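Long-range contacts in chitinase (Paenibacillus sp. FPU-7, PDB 5GZT), which probably hydrolyses the beta-1,4 linkages of chitin and chitodextrins at random internal positions: residues G32-A37 with T50-V55; S39-E44 with T68-F73. One frame throughout, in Å; residues are numbered along the deposited sequence.

Contact 1: residues G32-A37 with T50-V55; sequences GEVIIA and TGFEKV. With NA (sodium ion), chain C.
The E33 and K54 side chains run alongside each other, yet their charged ends form no salt bridge. The outstretched glutamate brings OE1 level with the CE methylene of K54, and E33 OE1 meets K54 CE at 3.1 Å. The amine lies farther off, with E33 OE1 and K54 NZ 4.4 Å apart. The K54 chain bends at its last torsion (chi4 70°), which carries NZ beyond CE, away from the carboxylate.

At the base of this pair the two backbones join. V34 N donates to K54 O at 2.9 Å, and the N-H...O angle is 157°. The same carbonyl oxygen also receives a CA-H...O contact from E33. One residue on, V55 CA-H approaches V34 O, and V34 and V55 form a parallel beta bridge. Backbone hydrogen bonds to V56 continue the pairing from V34 and I36.

The inner side is apolar. CG2 of V34 comes obliquely to the F52 ring and touches CD1 of F52 at 3.5 Å. V34 sets CG1 anti to its backbone N (chi1 -172°), which leaves CG2 beside the N and turned to the ring. Farther along, I36 CD1 meets V55 CG1 at 3.7 Å. L42 touches V34, F52 and V55 from strand 40-47.

Before the bridge, residues 50-52 bend round a sodium ion. T50 O binds it at 2.3 Å and F52 O at 2.5 Å, and E44 and S72 supply the other two protein ligands.

The pairing joins neighbouring strands of one parallel sheet, from successive coils of a beta-helix. Its chemistry implies that backbone bonding and buried apolar packing hold the two segments together. The charges of E33 and K54 probably add only a modest attraction on the partly exposed side.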
loop_
_atom_site.group_PDB
_atom_site.type_symbol
_atom_site.label_atom_id
_atom_site.label_comp_id
_atom_site.label_asym_id
_atom_site.label_seq_id
_atom_site.Cartn_x
_atom_site.Cartn_y
_atom_site.Cartn_z
ATOM N N GLY B 32 -53.231 23.159 -32.194
ATOM C CA GLY B 32 -53.219 21.709 -32.269
ATOM C C GLY B 32 -52.449 21.296 -33.499
ATOM O O GLY B 32 -51.583 22.051 -33.975
ATOM N N GLU B 33 -52.776 20.103 -34.003
ATOM C CA GLU B 33 -52.134 19.541 -35.170
ATOM C C GLU B 33 -52.636 20.296 -36.395
ATOM O O GLU B 33 -53.852 20.341 -36.626
ATOM C CB GLU B 33 -52.445 18.013 -35.310
ATOM C CG GLU B 33 -52.012 17.354 -36.640
ATOM C CD GLU B 33 -52.255 15.837 -36.729
ATOM O OE1 GLU B 33 -52.047 15.181 -35.706
ATOM O OE2 GLU B 33 -52.619 15.309 -37.813
ATOM N N VAL B 34 -51.704 20.802 -37.214
ATOM C CA VAL B 34 -52.040 21.369 -38.528
ATOM C C VAL B 34 -51.964 20.325 -39.662
ATOM O O VAL B 34 -50.888 19.769 -39.942
ATOM C CB VAL B 34 -51.077 22.544 -38.880
ATOM C CG1 VAL B 34 -51.541 23.259 -40.143
ATOM C CG2 VAL B 34 -50.886 23.493 -37.698
ATOM N N ILE B 35 -53.060 20.096 -40.368
ATOM C CA ILE B 35 -53.116 19.120 -41.431
ATOM C C ILE B 35 -53.198 19.920 -42.677
ATOM O O ILE B 35 -54.163 20.677 -42.856
ATOM C CB ILE B 35 -54.408 18.207 -41.368
ATOM C CG1 ILE B 35 -54.363 17.239 -40.195
ATOM C CG2 ILE B 35 -54.577 17.409 -42.647
ATOM C CD1 ILE B 35 -54.791 17.878 -38.904
ATOM N N ILE B 36 -52.250 19.701 -43.577
ATOM C CA ILE B 36 -52.089 20.508 -44.774
ATOM C C ILE B 36 -52.531 19.774 -46.018
ATOM O O ILE B 36 -51.916 18.764 -46.445
ATOM C CB ILE B 36 -50.634 21.053 -44.924
ATOM C CG1 ILE B 36 -50.276 21.851 -43.665
ATOM C CG2 ILE B 36 -50.520 21.887 -46.173
ATOM C CD1 ILE B 36 -48.942 22.552 -43.696
ATOM N N ALA B 37 -53.596 20.324 -46.619
ATOM C CA ALA B 37 -54.111 19.893 -47.912
ATOM C C ALA B 37 -54.160 21.088 -48.854
ATOM O O ALA B 37 -54.882 21.064 -49.858
ATOM C CB ALA B 37 -55.508 19.284 -47.756
ATOM N N THR B 50 -46.658 27.939 -26.739
ATOM C CA THR B 50 -46.029 26.856 -27.500
ATOM C C THR B 50 -46.422 26.900 -28.983
ATOM O O THR B 50 -45.697 26.404 -29.803
ATOM C CB THR B 50 -46.343 25.469 -26.907
ATOM O OG1 THR B 50 -47.731 25.198 -27.105
ATOM C CG2 THR B 50 -45.947 25.367 -25.412
ATOM N N GLY B 51 -47.570 27.476 -29.311
ATOM C CA GLY B 51 -47.965 27.714 -30.688
ATOM C C GLY B 51 -48.287 26.453 -31.479
ATOM O O GLY B 51 -49.179 25.685 -31.071
ATOM N N PHE B 52 -47.590 26.258 -32.618
ATOM C CA PHE B 52 -47.757 25.054 -33.434
ATOM C C PHE B 52 -46.928 23.931 -32.878
ATOM O O PHE B 52 -45.901 24.158 -32.223
ATOM C CB PHE B 52 -47.359 25.245 -34.877
ATOM C CG PHE B 52 -48.078 26.331 -35.553
ATOM C CD1 PHE B 52 -49.341 26.129 -36.064
ATOM C CD2 PHE B 52 -47.461 27.570 -35.714
ATOM C CE1 PHE B 52 -50.013 27.147 -36.735
ATOM C CE2 PHE B 52 -48.109 28.614 -36.378
ATOM C CZ PHE B 52 -49.387 28.400 -36.903
ATOM N N GLU B 53 -47.370 22.697 -33.153
ATOM C CA GLU B 53 -46.541 21.525 -32.791
ATOM C C GLU B 53 -46.410 20.512 -33.926
ATOM O O GLU B 53 -45.387 20.508 -34.617
ATOM C CB GLU B 53 -47.011 20.929 -31.457
ATOM C CG GLU B 53 -46.548 21.795 -30.282
ATOM C CD GLU B 53 -46.839 21.205 -28.936
ATOM O OE1 GLU B 53 -47.996 20.850 -28.723
ATOM O OE2 GLU B 53 -45.917 21.140 -28.110
ATOM N N LYS B 54 -47.424 19.689 -34.118
ATOM C CA LYS B 54 -47.422 18.695 -35.150
ATOM C C LYS B 54 -48.003 19.276 -36.458
ATOM O O LYS B 54 -49.013 20.022 -36.480
ATOM C CB LYS B 54 -48.151 17.408 -34.679
ATOM C CG LYS B 54 -48.195 16.259 -35.720
ATOM C CD LYS B 54 -48.607 14.877 -35.164
ATOM C CE LYS B 54 -49.242 13.949 -36.227
ATOM N NZ LYS B 54 -48.324 13.421 -37.272
ATOM N N VAL B 55 -47.350 18.922 -37.561
ATOM C CA VAL B 55 -47.764 19.323 -38.870
ATOM C C VAL B 55 -47.640 18.122 -39.795
ATOM O O VAL B 55 -46.603 17.429 -39.745
ATOM C CB VAL B 55 -46.835 20.455 -39.407
ATOM C CG1 VAL B 55 -47.292 20.903 -40.771
ATOM C CG2 VAL B 55 -46.765 21.625 -38.439
HETATM NA NA NA C . -44.212 25.786 -31.499
#

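Contact 2: residues S39-E44 with T68-F73; sequences SVKLEE and TLSGSF. With NA (sodium ion), chain C; FMT (formic acid), chain K.
V40, L42 and E44 share backbone hydrogen bonds with T68 and S70 in a parallel ladder. Strands 40-44 and 68-70 differ in direction by only 1°. T68 N donates to V40 O at 3.0 Å. L42 N bonds to T68 O at 3.0 Å. S70 N then reaches L42 O at 2.9 Å. The last rung, E44 N to S70 O at 3.2 Å, is weak.

Where the chain turns at G71, the E44 side chain takes over. S72 N donates to E44 OE1 at 2.9 Å, an almost straight bond (171°) that meets the carboxylate from above its plane. The other oxygen, E44 OE2, binds the sodium ion at 2.5 Å. S72 O is a further ligand of the ion. A CB on G71 would run into CG of E44, and its backbone angles also call for glycine.

A formate, probably from the crystallisation liquor, links K41 and S70. The K41 chain is nearly extended until it turns at chi4 (43°), which brings NZ within 2.6 Å of formate O1 in a hydrogen bond. S70 OG bonds to its O2. An alanine in place of K41 would probably leave the formate without its lysine partner and E43 without its long salt bridge, and would remove the methylenes that lie beside T68 OG1. R22 is the stronger partner of E43.

The apolar contacts lie on the face of L42 and L69. L42 CD1 touches F73 CE2 at 4.0 Å. Within 68-73, L69 CG lies over one face of the F73 ring, offset toward its rim.

In the beta-helix, strand 40-47 lies between 21-27 and 67-70, and 85-89 follows next. Beyond the corner, strand 72-78 lies in the second sheet between 55-57 and 92-98, where F73 packs on V55.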
loop_
_atom_site.group_PDB
_atom_site.type_symbol
_atom_site.label_atom_id
_atom_site.label_comp_id
_atom_site.label_asym_id
_atom_site.label_seq_id
_atom_site.Cartn_x
_atom_site.Cartn_y
_atom_site.Cartn_z
ATOM N N SER B 39 -52.004 25.216 -49.849
ATOM C CA SER B 39 -50.945 26.171 -49.775
ATOM C C SER B 39 -51.101 27.016 -48.534
ATOM O O SER B 39 -52.217 27.465 -48.184
ATOM C CB SER B 39 -50.914 27.008 -51.035
ATOM O OG SER B 39 -50.655 26.142 -52.127
ATOM N N VAL B 40 -49.978 27.192 -47.847
ATOM C CA VAL B 40 -49.973 27.724 -46.494
ATOM C C VAL B 40 -48.575 28.223 -46.033
ATOM O O VAL B 40 -47.547 27.765 -46.525
ATOM C CB VAL B 40 -50.510 26.675 -45.503
ATOM C CG1 VAL B 40 -49.473 25.543 -45.281
ATOM C CG2 VAL B 40 -50.906 27.308 -44.175
ATOM N N LYS B 41 -48.559 29.139 -45.068
ATOM C CA LYS B 41 -47.338 29.506 -44.378
ATOM C C LYS B 41 -47.624 29.639 -42.898
ATOM O O LYS B 41 -48.398 30.501 -42.502
ATOM C CB LYS B 41 -46.755 30.778 -44.998
ATOM C CG LYS B 41 -45.564 31.399 -44.274
ATOM C CD LYS B 41 -44.843 32.336 -45.244
ATOM C CE LYS B 41 -43.915 33.315 -44.571
ATOM N NZ LYS B 41 -43.094 32.733 -43.484
ATOM N N LEU B 42 -47.047 28.760 -42.076
ATOM C CA LEU B 42 -47.182 28.861 -40.629
ATOM C C LEU B 42 -46.039 29.715 -40.197
ATOM O O LEU B 42 -44.887 29.559 -40.689
ATOM C CB LEU B 42 -47.123 27.508 -39.917
ATOM C CG LEU B 42 -48.085 26.438 -40.460
ATOM C CD1 LEU B 42 -48.185 25.231 -39.529
ATOM C CD2 LEU B 42 -49.491 26.950 -40.758
ATOM N N GLU B 43 -46.377 30.645 -39.303
ATOM C CA GLU B 43 -45.428 31.565 -38.710
ATOM C C GLU B 43 -45.692 31.745 -37.222
ATOM O O GLU B 43 -46.832 31.861 -36.793
ATOM C CB GLU B 43 -45.595 32.877 -39.441
ATOM C CG GLU B 43 -44.551 33.921 -39.159
ATOM C CD GLU B 43 -44.357 34.854 -40.357
ATOM O OE1 GLU B 43 -45.322 35.059 -41.163
ATOM O OE2 GLU B 43 -43.207 35.371 -40.457
ATOM N N GLU B 44 -44.631 31.764 -36.436
ATOM C CA GLU B 44 -44.735 31.996 -35.039
ATOM C C GLU B 44 -43.973 33.290 -34.759
ATOM O O GLU B 44 -42.734 33.320 -34.858
ATOM C CB GLU B 44 -44.132 30.846 -34.231
ATOM C CG GLU B 44 -44.892 29.500 -34.319
ATOM C CD GLU B 44 -44.350 28.474 -33.300
ATOM O OE1 GLU B 44 -43.111 28.490 -33.000
ATOM O OE2 GLU B 44 -45.160 27.669 -32.754
ATOM N N THR B 68 -44.897 26.466 -46.421
ATOM C CA THR B 68 -43.720 26.913 -45.684
ATOM C C THR B 68 -43.939 27.123 -44.222
ATOM O O THR B 68 -44.996 27.522 -43.818
ATOM C CB THR B 68 -42.877 28.023 -46.409
ATOM O OG1 THR B 68 -42.376 29.025 -45.520
ATOM C CG2 THR B 68 -43.508 28.590 -47.544
ATOM N N LEU B 69 -42.888 26.837 -43.443
ATOM C CA LEU B 69 -42.913 26.790 -41.987
ATOM C C LEU B 69 -41.845 27.704 -41.429
ATOM O O LEU B 69 -40.672 27.676 -41.882
ATOM C CB LEU B 69 -42.623 25.339 -41.469
ATOM C CG LEU B 69 -43.787 24.321 -41.365
ATOM C CD1 LEU B 69 -44.792 24.396 -42.490
ATOM C CD2 LEU B 69 -43.294 22.871 -41.194
ATOM N N SER B 70 -42.251 28.456 -40.407
ATOM C CA SER B 70 -41.360 29.271 -39.568
ATOM C C SER B 70 -41.845 29.140 -38.185
ATOM O O SER B 70 -42.989 29.445 -37.938
ATOM C CB SER B 70 -41.382 30.767 -39.960
ATOM O OG SER B 70 -40.981 30.863 -41.317
ATOM N N GLY B 71 -40.961 28.741 -37.283
ATOM C CA GLY B 71 -41.347 28.435 -35.932
ATOM C C GLY B 71 -40.644 27.204 -35.395
ATOM O O GLY B 71 -39.736 26.657 -36.042
ATOM N N SER B 72 -41.083 26.800 -34.200
ATOM C CA SER B 72 -40.519 25.648 -33.435
ATOM C C SER B 72 -41.533 24.532 -33.489
ATOM O O SER B 72 -42.619 24.707 -32.954
ATOM C CB SER B 72 -40.257 25.999 -31.980
ATOM O OG SER B 72 -39.459 25.007 -31.360
ATOM N N PHE B 73 -41.209 23.416 -34.175
ATOM C CA PHE B 73 -42.188 22.371 -34.408
ATOM C C PHE B 73 -41.717 21.058 -33.777
ATOM O O PHE B 73 -40.563 20.882 -33.406
ATOM C CB PHE B 73 -42.520 22.230 -35.887
ATOM C CG PHE B 73 -43.011 23.490 -36.536
ATOM C CD1 PHE B 73 -42.119 24.445 -36.996
ATOM C CD2 PHE B 73 -44.363 23.709 -36.723
ATOM C CE1 PHE B 73 -42.570 25.595 -37.628
ATOM C CE2 PHE B 73 -44.832 24.887 -37.328
ATOM C CZ PHE B 73 -43.928 25.824 -37.785
HETATM NA NA NA C . -44.212 25.786 -31.499
HETATM C C FMT K . -39.957 34.020 -42.921
HETATM O O1 FMT K . -40.682 33.567 -43.824
HETATM O O2 FMT K . -39.660 33.327 -41.798
#

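From the N terminus, the chain passes through 32-37, then 39-44, then 50-55 and finally 68-73. The two contacts therefore cross rather than nest. Contact 1 closes a loop of 12 residues that contains strand 40-47. Contact 2 closes one of 23 residues that contains strand 55-57. Contact 1 joins strand 34-36 to the start of 55-57, in the eight-strand parallel sheet. Contact 2 joins strands 40-47 and 67-70 in the nine-strand sheet, then follows the chain round the corner into strand 72-78 of the first. The sodium ion takes two ligands from each contact, and a probable hydrogen bond from F52 N to E44 OE2 also connects them.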